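Local structure of trichothecene 15-O-acetyltransferase TRI3 (Fusarium sporotrichioides, 3FOT) at residues R32-G35 / A36-I39; W222-E225 / I226-L229; D249-C252 / T253-T256; K238-I241 / N242-G245. The protein acetylates the 15-hydroxyl of trichothecene intermediates in the fungal pathway that leads to sesquiterpene mycotoxins such as T-2 toxin. All coordinates share one frame; numbering follows the deposited sequence.

Interaction 1: R32-G35 / A36-I39; sequences RCVG and AEAI
Glu37 reaches back from the first turn of helix 36-41 to the backbone of Val34, closing the strand-to-helix turn by which strand 28-32 leads into this helix. Its OE1 takes the N-H of Val34 at 2.9 Å on the anti side of the carboxylate, 17° out of the carboxylate plane. A glutamate suits the place because its chain runs extended beyond CG (chi2 172°), with CG lying beside its own backbone N, which carries the carboxylate back along the chain. The same OE1 is 3.3 Å from Cys33 CB, and the sulfur of Cys33 comes up against Ala38, with SG 3.5 Å from Ala38 N and 4.0 Å from Ala38 CB; both side chains are small enough for this buried spot.

Two backbone bonds complete the turn: a weak one from Glu37 N to Val34 O and a better one from Ala38 N to Gly35 O at 2.9 Å. Gly35 adopts a positive phi of 65°, where a beta carbon would press on Ala36 N.

In the second shell, Arg31 forms a salt bridge to OE2 of Glu37, and Asn415 accepts the N-H of Gly35. Ala36 packs on His414, the residue that binds 15-deacetylcalonectrin, which places the turn beside the substrate site and is consistent with a part in shaping it. The CB of Ala38 comes within 3.3 Å of Gly35 O.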
ATOM      1  N   ARG A  32      18.080  -8.538   8.899  1.00 12.41           N
ATOM      2  CA  ARG A  32      16.957  -9.466   8.976  1.00 12.85           C
ATOM      3  C   ARG A  32      15.668  -8.651   9.052  1.00 12.88           C
ATOM      4  O   ARG A  32      15.550  -7.737   9.866  1.00 13.63           O
ATOM      5  CB  ARG A  32      17.093 -10.398  10.183  1.00 12.47           C
ATOM      6  CG  ARG A  32      15.990 -11.443  10.286  1.00 14.93           C
ATOM      7  CD  ARG A  32      16.114 -12.552   9.252  1.00 15.53           C
ATOM      8  NE  ARG A  32      17.433 -13.197   9.291  1.00 16.85           N
ATOM      9  CZ  ARG A  32      17.748 -14.314   8.643  1.00 17.69           C
ATOM     10  NH1 ARG A  32      16.860 -14.943   7.871  1.00 15.18           N
ATOM     11  NH2 ARG A  32      18.972 -14.806   8.772  1.00 21.82           N
ATOM     12  N   CYS A  33      14.705  -8.966   8.189  1.00 12.65           N
ATOM     13  CA  CYS A  33      13.475  -8.191   8.161  1.00 12.19           C
ATOM     14  C   CYS A  33      12.628  -8.499   9.406  1.00 12.28           C
ATOM     15  O   CYS A  33      12.899  -9.489  10.120  1.00 12.62           O
ATOM     16  CB  CYS A  33      12.712  -8.431   6.846  1.00 12.48           C
ATOM     17  SG  CYS A  33      11.640  -9.867   6.835  1.00 13.51           S
ATOM     18  N   VAL A  34      11.637  -7.637   9.678  1.00 11.36           N
ATOM     19  CA  VAL A  34      10.916  -7.674  10.966  1.00 10.51           C
ATOM     20  C   VAL A  34       9.456  -7.299  10.777  1.00 10.53           C
ATOM     21  O   VAL A  34       9.125  -6.504   9.894  1.00  9.94           O
ATOM     22  CB  VAL A  34      11.593  -6.751  12.037  1.00 10.64           C
ATOM     23  CG1 VAL A  34      11.587  -5.260  11.626  1.00 11.30           C
ATOM     24  CG2 VAL A  34      10.924  -6.925  13.432  1.00 10.98           C
ATOM     25  N   GLY A  35       8.583  -7.915  11.575  1.00  9.37           N
ATOM     26  CA  GLY A  35       7.189  -7.513  11.599  1.00  9.38           C
ATOM     27  C   GLY A  35       6.522  -7.783  10.270  1.00  8.77           C
ATOM     28  O   GLY A  35       6.667  -8.865   9.704  1.00  9.20           O
ATOM     29  N   ALA A  36       5.755  -6.801   9.788  1.00  9.35           N
ATOM     30  CA  ALA A  36       4.994  -6.981   8.540  1.00  9.46           C
ATOM     31  C   ALA A  36       5.892  -7.319   7.352  1.00  9.18           C
ATOM     32  O   ALA A  36       5.445  -7.984   6.390  1.00  9.58           O
ATOM     33  CB  ALA A  36       4.151  -5.760   8.244  1.00  9.99           C
ATOM     34  N   GLU A  37       7.155  -6.912   7.410  1.00  8.94           N
ATOM     35  CA  GLU A  37       8.116  -7.336   6.359  1.00  9.35           C
ATOM     36  C   GLU A  37       8.186  -8.843   6.212  1.00  8.69           C
ATOM     37  O   GLU A  37       8.244  -9.347   5.107  1.00  9.34           O
ATOM     38  CB  GLU A  37       9.518  -6.777   6.654  1.00  8.31           C
ATOM     39  CG  GLU A  37       9.624  -5.263   6.532  1.00  9.75           C
ATOM     40  CD  GLU A  37      10.964  -4.718   7.020  1.00 10.03           C
ATOM     41  OE1 GLU A  37      11.679  -5.456   7.746  1.00 12.25           O
ATOM     42  OE2 GLU A  37      11.274  -3.549   6.712  1.00 12.57           O
ATOM     43  N   ALA A  38       8.185  -9.555   7.337  1.00  9.33           N
ATOM     44  CA  ALA A  38       8.326 -11.007   7.347  1.00  8.93           C
ATOM     45  C   ALA A  38       7.128 -11.683   6.684  1.00  9.18           C
ATOM     46  O   ALA A  38       7.269 -12.752   6.094  1.00  8.75           O
ATOM     47  CB  ALA A  38       8.525 -11.495   8.781  1.00  9.86           C
ATOM     48  N   ILE A  39       5.949 -11.064   6.797  1.00  8.75           N
ATOM     49  CA  ILE A  39       4.757 -11.584   6.132  1.00  8.98           C
ATOM     50  C   ILE A  39       4.924 -11.497   4.611  1.00  9.08           C
ATOM     51  O   ILE A  39       4.853 -12.515   3.904  1.00  9.06           O
ATOM     52  CB  ILE A  39       3.451 -10.828   6.569  1.00  9.35           C
ATOM     53  CG1 ILE A  39       3.182 -11.026   8.057  1.00  8.78           C
ATOM     54  CG2 ILE A  39       2.253 -11.394   5.802  1.00  9.98           C
ATOM     55  CD1 ILE A  39       2.087 -10.106   8.623  1.00  8.92           C
TER

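Interaction 2: W222-E225 / I226-L229; sequences WGQE and IKNL
Lys227 curls back over Gln224, and its NZ donates to Gln224 O at 2.7 Å, in the carbonyl plane and on a lone pair. CG stands between the backbone N and the carbonyl carbon (chi1 62°), and a bend at the last torsion turns the ammonium onto that oxygen; a long flexible chain suits this return to a backbone oxygen three residues back. Asn228 N meets Glu225 O at 2.8 Å from above the carbonyl plane. Glu225 OE1 grips Gly223 N at 2.6 Å through its syn lone pair, while OE2 is held by Tyr108 and Ser110, giving both carboxylate oxygens partners.

A water donates to Gly223 O and accepts from Lys227 N. Gly223 has a phi of 111°, a conformation open to a residue without a beta carbon. Ile226 lays CB and CG1 each 3.6 Å from Gly223 O and packs on Tyr108, and Trp222 sets its ring edge against Glu225 CD. The amide of Asn228 donates to Phe87 O. Gly223 to Ile226 form a type I beta turn, closed weakly by Ile226 N to Gly223 O (3.3 Å), that runs into the 3-10 segment 226-228 in a loop packed on helix 71-88 and strand 105-109.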
ATOM      1  N   TRP A 222      28.554   7.845  -4.773  1.00 17.17           N
ATOM      2  CA  TRP A 222      27.971   6.587  -4.303  1.00 16.17           C
ATOM      3  C   TRP A 222      28.728   6.047  -3.101  1.00 16.38           C
ATOM      4  O   TRP A 222      29.958   6.115  -3.045  1.00 16.22           O
ATOM      5  CB  TRP A 222      27.907   5.554  -5.423  1.00 16.05           C
ATOM      6  CG  TRP A 222      26.967   5.981  -6.516  1.00 14.65           C
ATOM      7  CD1 TRP A 222      27.298   6.274  -7.807  1.00 15.53           C
ATOM      8  CD2 TRP A 222      25.554   6.222  -6.397  1.00 14.23           C
ATOM      9  NE1 TRP A 222      26.177   6.657  -8.510  1.00 15.35           N
ATOM     10  CE2 TRP A 222      25.092   6.619  -7.672  1.00 15.30           C
ATOM     11  CE3 TRP A 222      24.626   6.078  -5.351  1.00 14.35           C
ATOM     12  CZ2 TRP A 222      23.755   6.920  -7.919  1.00 15.90           C
ATOM     13  CZ3 TRP A 222      23.291   6.387  -5.595  1.00 14.73           C
ATOM     14  CH2 TRP A 222      22.868   6.791  -6.870  1.00 16.15           C
ATOM     15  N   GLY A 223      27.976   5.527  -2.136  1.00 15.32           N
ATOM     16  CA  GLY A 223      28.507   5.229  -0.810  1.00 14.99           C
ATOM     17  C   GLY A 223      27.917   6.162   0.214  1.00 14.79           C
ATOM     18  O   GLY A 223      27.507   5.730   1.301  1.00 15.16           O
ATOM     19  N   GLN A 224      27.816   7.442  -0.140  1.00 14.65           N
ATOM     20  CA  GLN A 224      27.255   8.434   0.765  1.00 14.67           C
ATOM     21  C   GLN A 224      25.756   8.321   1.037  1.00 13.22           C
ATOM     22  O   GLN A 224      25.258   8.978   1.937  1.00 13.10           O
ATOM     23  CB  GLN A 224      27.569   9.859   0.302  1.00 15.57           C
ATOM     24  CG  GLN A 224      29.050  10.111   0.122  1.00 18.14           C
ATOM     25  CD  GLN A 224      29.331  11.558  -0.166  1.00 21.59           C
ATOM     26  OE1 GLN A 224      28.406  12.345  -0.409  1.00 25.34           O
ATOM     27  NE2 GLN A 224      30.611  11.929  -0.147  1.00 21.48           N
ATOM     28  N   GLU A 225      25.065   7.472   0.284  1.00 13.27           N
ATOM     29  CA  GLU A 225      23.616   7.273   0.468  1.00 12.22           C
ATOM     30  C   GLU A 225      23.289   6.174   1.484  1.00 12.36           C
ATOM     31  O   GLU A 225      22.147   6.030   1.877  1.00 12.76           O
ATOM     32  CB  GLU A 225      22.945   6.928  -0.870  1.00 12.00           C
ATOM     33  CG  GLU A 225      23.054   5.464  -1.286  1.00 11.56           C
ATOM     34  CD  GLU A 225      24.427   5.081  -1.881  1.00 11.49           C
ATOM     35  OE1 GLU A 225      25.377   5.893  -1.812  1.00 14.04           O
ATOM     36  OE2 GLU A 225      24.551   3.970  -2.441  1.00 12.19           O
ATOM     37  N   ILE A 226      24.276   5.397   1.906  1.00 12.26           N
ATOM     38  CA  ILE A 226      24.025   4.322   2.884  1.00 13.12           C
ATOM     39  C   ILE A 226      23.372   4.881   4.145  1.00 13.75           C
ATOM     40  O   ILE A 226      22.406   4.308   4.657  1.00 13.60           O
ATOM     41  CB  ILE A 226      25.313   3.506   3.164  1.00 12.89           C
ATOM     42  CG1 ILE A 226      25.676   2.699   1.913  1.00 15.12           C
ATOM     43  CG2 ILE A 226      25.141   2.573   4.374  1.00 13.70           C
ATOM     44  CD1 ILE A 226      27.052   2.132   1.937  1.00 17.01           C
ATOM     45  N   LYS A 227      23.859   6.032   4.612  1.00 13.48           N
ATOM     46  CA  LYS A 227      23.287   6.665   5.796  1.00 15.20           C
ATOM     47  C   LYS A 227      21.847   7.173   5.577  1.00 14.77           C
ATOM     48  O   LYS A 227      21.186   7.583   6.542  1.00 13.46           O
ATOM     49  CB  LYS A 227      24.171   7.818   6.264  1.00 14.98           C
ATOM     50  CG  LYS A 227      24.307   8.951   5.240  1.00 16.86           C
ATOM     51  CD  LYS A 227      25.259  10.044   5.765  1.00 17.76           C
ATOM     52  CE  LYS A 227      25.469  11.126   4.718  1.00 22.83           C
ATOM     53  NZ  LYS A 227      26.411  10.671   3.646  1.00 22.04           N
ATOM     54  N   ASN A 228      21.388   7.152   4.320  1.00 13.90           N
ATOM     55  CA  ASN A 228      20.028   7.619   3.981  1.00 14.65           C
ATOM     56  C   ASN A 228      18.975   6.515   4.002  1.00 14.46           C
ATOM     57  O   ASN A 228      17.773   6.798   3.920  1.00 14.74           O
ATOM     58  CB  ASN A 228      20.015   8.335   2.621  1.00 14.10           C
ATOM     59  CG  ASN A 228      20.746   9.665   2.653  1.00 16.01           C
ATOM     60  OD1 ASN A 228      20.908  10.273   3.714  1.00 15.76           O
ATOM     61  ND2 ASN A 228      21.134  10.156   1.479  1.00 15.55           N
ATOM     62  N   LEU A 229      19.426   5.259   4.071  1.00 14.19           N
ATOM     63  CA  LEU A 229      18.515   4.149   4.364  1.00 13.79           C
ATOM     64  C   LEU A 229      17.698   4.454   5.633  1.00 14.09           C
ATOM     65  O   LEU A 229      18.212   5.029   6.600  1.00 13.58           O
ATOM     66  CB  LEU A 229      19.291   2.852   4.544  1.00 14.17           C
ATOM     67  CG  LEU A 229      19.887   2.150   3.329  1.00 14.03           C
ATOM     68  CD1 LEU A 229      20.968   1.145   3.752  1.00 12.02           C
ATOM     69  CD2 LEU A 229      18.806   1.453   2.483  1.00 12.82           C
TER
HETATM   70  O   HOH W   1      26.597   6.952   4.050  1.00 14.91           O

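Interaction 3: D249-C252 / T253-T256; sequences DDKC and TEYT
Lys251 and Glu254, three residues apart on helix 246-264, lie side by side and point the same way. The lysine chain folds at chi2 (-2°, an unusual eclipsed value) and again at chi4, and CD as well as NZ lies 3.3 Å from Glu254 OE1. The NZ to OE1 contact is a salt bridge with a weak, long hydrogen bond. A water accepts from NZ at 2.8 Å and donates to Glu254 OE2. The glutamate is stretched out (chi1 -173°), which carries its carboxylate alongside the lysine.

Thr253 turns its hydroxyl back to the preceding turn. OG1, beside its own backbone N, donates to Asp249 O at 3.1 Å, while Thr253 N reaches the same oxygen at 2.9 Å from the opposite face of the carbonyl plane. A hydroxyl on CB is well placed to reach the carbonyl four residues back, as threonine and serine often do in helices.

Outward, Asp249 forms a salt bridge with Arg412, and Tyr255 OH bonds to Glu417, both on helix 406-423, where Cys252 and Thr256 also pack. Lys251 makes a cation-pi contact with Trp400 of helix 379-401, and Tyr255 rests on Ala360 and Val362 of strand 358-365.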
ATOM      1  N   ASP A 249       2.710  -8.372  26.907  1.00 15.73           N
ATOM      2  CA  ASP A 249       2.500  -9.767  26.529  1.00 17.13           C
ATOM      3  C   ASP A 249       1.012 -10.090  26.352  1.00 16.98           C
ATOM      4  O   ASP A 249       0.626 -10.764  25.384  1.00 17.25           O
ATOM      5  CB  ASP A 249       3.080 -10.717  27.576  1.00 17.48           C
ATOM      6  CG  ASP A 249       4.592 -10.647  27.669  1.00 19.84           C
ATOM      7  OD1 ASP A 249       5.257 -10.213  26.688  1.00 19.44           O
ATOM      8  OD2 ASP A 249       5.120 -11.011  28.752  1.00 18.81           O
ATOM      9  N   ASP A 250       0.186  -9.633  27.297  1.00 17.27           N
ATOM     10  CA  ASP A 250      -1.247  -9.940  27.256  1.00 17.86           C
ATOM     11  C   ASP A 250      -1.907  -9.318  26.015  1.00 17.25           C
ATOM     12  O   ASP A 250      -2.741  -9.935  25.376  1.00 17.28           O
ATOM     13  CB  ASP A 250      -1.949  -9.399  28.500  1.00 18.47           C
ATOM     14  CG  ASP A 250      -1.569 -10.140  29.784  1.00 21.33           C
ATOM     15  OD1 ASP A 250      -1.007 -11.254  29.733  1.00 21.34           O
ATOM     16  OD2 ASP A 250      -1.850  -9.572  30.867  1.00 24.09           O
ATOM     17  N   LYS A 251      -1.533  -8.085  25.700  1.00 16.59           N
ATOM     18  CA  LYS A 251      -2.104  -7.381  24.559  1.00 16.86           C
ATOM     19  C   LYS A 251      -1.662  -8.073  23.254  1.00 16.27           C
ATOM     20  O   LYS A 251      -2.464  -8.231  22.328  1.00 15.96           O
ATOM     21  CB  LYS A 251      -1.622  -5.937  24.580  1.00 17.52           C
ATOM     22  CG  LYS A 251      -2.630  -4.808  24.334  1.00 20.19           C
ATOM     23  CD  LYS A 251      -4.059  -5.167  24.039  1.00 21.26           C
ATOM     24  CE  LYS A 251      -4.784  -3.929  23.485  1.00 21.97           C
ATOM     25  NZ  LYS A 251      -6.207  -3.812  23.949  1.00 23.72           N
ATOM     26  N   CYS A 252      -0.395  -8.495  23.188  1.00 16.22           N
ATOM     27  CA  CYS A 252       0.080  -9.286  22.030  1.00 16.18           C
ATOM     28  C   CYS A 252      -0.713 -10.571  21.855  1.00 16.87           C
ATOM     29  O   CYS A 252      -1.100 -10.941  20.729  1.00 16.99           O
ATOM     30  CB  CYS A 252       1.578  -9.622  22.135  1.00 16.48           C
ATOM     31  SG  CYS A 252       2.650  -8.228  21.976  1.00 14.87           S
ATOM     32  N   THR A 253      -0.960 -11.259  22.971  1.00 17.41           N
ATOM     33  CA  THR A 253      -1.747 -12.492  22.977  1.00 18.66           C
ATOM     34  C   THR A 253      -3.213 -12.232  22.578  1.00 18.23           C
ATOM     35  O   THR A 253      -3.845 -13.065  21.909  1.00 18.10           O
ATOM     36  CB  THR A 253      -1.670 -13.162  24.371  1.00 19.18           C
ATOM     37  OG1 THR A 253      -0.338 -13.627  24.581  1.00 20.77           O
ATOM     38  CG2 THR A 253      -2.627 -14.334  24.476  1.00 20.84           C
ATOM     39  N   GLU A 254      -3.750 -11.082  22.979  1.00 18.38           N
ATOM     40  CA  GLU A 254      -5.093 -10.712  22.578  1.00 18.55           C
ATOM     41  C   GLU A 254      -5.159 -10.582  21.059  1.00 18.10           C
ATOM     42  O   GLU A 254      -6.108 -11.060  20.426  1.00 18.01           O
ATOM     43  CB  GLU A 254      -5.515  -9.389  23.208  1.00 18.80           C
ATOM     44  CG  GLU A 254      -6.977  -9.076  22.947  1.00 21.80           C
ATOM     45  CD  GLU A 254      -7.390  -7.700  23.424  1.00 25.41           C
ATOM     46  OE1 GLU A 254      -6.664  -7.105  24.239  1.00 27.54           O
ATOM     47  OE2 GLU A 254      -8.460  -7.223  22.985  1.00 27.73           O
ATOM     48  N   TYR A 255      -4.142  -9.950  20.476  1.00 17.60           N
ATOM     49  CA  TYR A 255      -4.088  -9.857  19.018  1.00 17.77           C
ATOM     50  C   TYR A 255      -3.916 -11.224  18.336  1.00 17.56           C
ATOM     51  O   TYR A 255      -4.667 -11.554  17.408  1.00 16.30           O
ATOM     52  CB  TYR A 255      -3.051  -8.836  18.520  1.00 18.32           C
ATOM     53  CG  TYR A 255      -3.014  -8.820  17.002  1.00 18.55           C
ATOM     54  CD1 TYR A 255      -3.801  -7.920  16.257  1.00 20.06           C
ATOM     55  CD2 TYR A 255      -2.254  -9.751  16.299  1.00 18.72           C
ATOM     56  CE1 TYR A 255      -3.782  -7.943  14.833  1.00 18.25           C
ATOM     57  CE2 TYR A 255      -2.247  -9.783  14.901  1.00 20.29           C
ATOM     58  CZ  TYR A 255      -3.014  -8.884  14.182  1.00 20.79           C
ATOM     59  OH  TYR A 255      -2.957  -8.965  12.791  1.00 22.81           O
ATOM     60  N   THR A 256      -2.940 -12.030  18.760  1.00 17.49           N
ATOM     61  CA  THR A 256      -2.716 -13.321  18.086  1.00 17.82           C
ATOM     62  C   THR A 256      -3.915 -14.267  18.233  1.00 18.77           C
ATOM     63  O   THR A 256      -4.236 -15.017  17.306  1.00 18.48           O
ATOM     64  CB  THR A 256      -1.408 -14.012  18.524  1.00 18.54           C
ATOM     65  OG1 THR A 256      -1.481 -14.335  19.923  1.00 17.65           O
ATOM     66  CG2 THR A 256      -0.215 -13.077  18.278  1.00 18.54           C
TER
HETATM   67  O   HOH W   2      -8.869  -4.160  23.349  1.00 34.23           O

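Interaction 4: K238-I241 / N242-G245; sequences KLDI and NTLG
Asp240 and Thr243 face each other across a tight 3-10 turn that continues through Leu244. Thr243 N donates to Asp240 O at 3.1 Å, and one residue on, Leu244 N donates to Ile241 O at 3.2 Å; each donor stands above the carbonyl plane, as is usual for the short i to i+3 bonds of a 3-10 turn. The first of these oxygens is doubly held, because Thr243 OG1 also reaches Asp240 O, at 2.6 Å and almost in line with the carbonyl bond (C=O...donor angle 164°). Threonine fits here: a chi1 of 63° puts the hydroxyl between its own backbone N and carbonyl carbon and leaves CG2 to lie 3.9 Å from Asp240 CB.

Asp240 itself turns its carboxylate over the start of the turn. With CG opposite its backbone N (chi1 180°), OD1 accepts the N-H of Asn242 at 3.0 Å, on the anti side and well out of the carboxylate plane. The short aspartate side chain thus ties down an amide two residues ahead.

Beneath this polar side lies an apolar one. Leu244 sets CD1 3.9 Å from Ile241 CB and CD2 3.9 Å from Leu239 CD2, and its CG sits over Ile241 O. These apolar side chains pack on Phe405 and on Ala408 of helix 406-423, whereas Asp240, Asn242 and Thr243 face solvent, as their polar side chains would lead one to expect. Gly245 follows at the N-cap of helix 246-264. The Asp240 OD1 to Asn242 N bond is an Asx turn, here combined with a 3-10 turn leading up to a helix start.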
ATOM      1  N   LYS A 238       9.922   5.735  19.985  1.00 15.28           N
ATOM      2  CA  LYS A 238       9.941   6.565  21.186  1.00 16.62           C
ATOM      3  C   LYS A 238      10.134   5.696  22.412  1.00 17.39           C
ATOM      4  O   LYS A 238      10.890   6.064  23.319  1.00 17.45           O
ATOM      5  CB  LYS A 238       8.634   7.323  21.324  1.00 17.69           C
ATOM      6  CG  LYS A 238       8.411   8.354  20.229  1.00 18.88           C
ATOM      7  CD  LYS A 238       7.023   8.940  20.393  1.00 21.86           C
ATOM      8  CE  LYS A 238       6.848  10.172  19.553  1.00 26.16           C
ATOM      9  NZ  LYS A 238       5.507  10.756  19.805  1.00 31.80           N
ATOM     10  N   LEU A 239       9.451   4.550  22.423  1.00 17.58           N
ATOM     11  CA  LEU A 239       9.446   3.634  23.573  1.00 17.94           C
ATOM     12  C   LEU A 239      10.715   2.801  23.612  1.00 17.55           C
ATOM     13  O   LEU A 239      11.191   2.348  22.583  1.00 16.80           O
ATOM     14  CB  LEU A 239       8.211   2.706  23.519  1.00 17.71           C
ATOM     15  CG  LEU A 239       7.827   1.859  24.755  1.00 19.08           C
ATOM     16  CD1 LEU A 239       7.538   2.699  25.993  1.00 22.80           C
ATOM     17  CD2 LEU A 239       6.598   1.081  24.424  1.00 19.59           C
ATOM     18  N   ASP A 240      11.263   2.609  24.812  1.00 17.19           N
ATOM     19  CA  ASP A 240      12.367   1.669  25.003  1.00 17.99           C
ATOM     20  C   ASP A 240      11.766   0.275  25.196  1.00 17.45           C
ATOM     21  O   ASP A 240      11.114   0.010  26.200  1.00 16.93           O
ATOM     22  CB  ASP A 240      13.188   2.094  26.224  1.00 16.97           C
ATOM     23  CG  ASP A 240      14.357   1.172  26.513  1.00 19.11           C
ATOM     24  OD1 ASP A 240      14.412   0.032  26.005  1.00 18.69           O
ATOM     25  OD2 ASP A 240      15.245   1.614  27.269  1.00 21.86           O
ATOM     26  N   ILE A 241      11.978  -0.637  24.249  1.00 19.42           N
ATOM     27  CA  ILE A 241      11.236  -1.913  24.309  1.00 18.66           C
ATOM     28  C   ILE A 241      11.685  -2.827  25.451  1.00 18.70           C
ATOM     29  O   ILE A 241      10.936  -3.716  25.851  1.00 17.87           O
ATOM     30  CB  ILE A 241      11.134  -2.678  22.953  1.00 19.58           C
ATOM     31  CG1 ILE A 241      12.474  -3.245  22.507  1.00 21.12           C
ATOM     32  CG2 ILE A 241      10.440  -1.836  21.861  1.00 18.10           C
ATOM     33  CD1 ILE A 241      12.489  -4.722  22.604  1.00 24.48           C
ATOM     34  N   ASN A 242      12.878  -2.577  25.997  1.00 18.75           N
ATOM     35  CA  ASN A 242      13.332  -3.304  27.204  1.00 19.22           C
ATOM     36  C   ASN A 242      12.424  -3.140  28.410  1.00 18.54           C
ATOM     37  O   ASN A 242      12.426  -3.979  29.315  1.00 18.46           O
ATOM     38  CB  ASN A 242      14.751  -2.888  27.577  1.00 20.17           C
ATOM     39  CG  ASN A 242      15.735  -3.268  26.523  1.00 22.76           C
ATOM     40  OD1 ASN A 242      16.337  -2.401  25.881  1.00 28.61           O
ATOM     41  ND2 ASN A 242      15.872  -4.566  26.286  1.00 24.16           N
ATOM     42  N   THR A 243      11.643  -2.065  28.410  1.00 17.56           N
ATOM     43  CA  THR A 243      10.813  -1.704  29.552  1.00 16.61           C
ATOM     44  C   THR A 243       9.504  -2.484  29.573  1.00 17.03           C
ATOM     45  O   THR A 243       8.760  -2.398  30.539  1.00 17.06           O
ATOM     46  CB  THR A 243      10.503  -0.184  29.561  1.00 17.09           C
ATOM     47  OG1 THR A 243       9.738   0.161  28.394  1.00 16.65           O
ATOM     48  CG2 THR A 243      11.799   0.624  29.587  1.00 14.75           C
ATOM     49  N   LEU A 244       9.222  -3.227  28.498  1.00 16.77           N
ATOM     50  CA  LEU A 244       7.935  -3.938  28.366  1.00 17.12           C
ATOM     51  C   LEU A 244       7.804  -5.134  29.310  1.00 17.42           C
ATOM     52  O   LEU A 244       8.805  -5.753  29.681  1.00 17.88           O
ATOM     53  CB  LEU A 244       7.695  -4.378  26.920  1.00 17.13           C
ATOM     54  CG  LEU A 244       7.629  -3.185  25.963  1.00 16.65           C
ATOM     55  CD1 LEU A 244       7.654  -3.658  24.505  1.00 16.12           C
ATOM     56  CD2 LEU A 244       6.402  -2.325  26.229  1.00 16.93           C
ATOM     57  N   GLY A 245       6.557  -5.461  29.650  1.00 17.42           N
ATOM     58  CA  GLY A 245       6.245  -6.476  30.658  1.00 17.51           C
ATOM     59  C   GLY A 245       4.952  -7.216  30.347  1.00 17.42           C
ATOM     60  O   GLY A 245       4.613  -7.448  29.173  1.00 15.76           O
TER

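In the fold
The four contacts follow one another in the chain as interactions 1, 2, 4 and 3. Three of them meet helix 406-423, which carries His414, the binding residue for 15-deacetylcalonectrin. Interactions 1 and 3 approach it most directly: Gly35 and the side chain of Tyr255 each lie about 4 Å from the His414 side chain, although the centres of the two contacts are 18 Å apart and they do not touch. Interaction 4 adjoins interaction 3 in sequence, with centres 16 Å apart, and leads into helix 246-264. Interaction 2 stands apart, its centre 22 Å from that of interaction 1 and 37 Å from that of interaction 3, away from the substrate site.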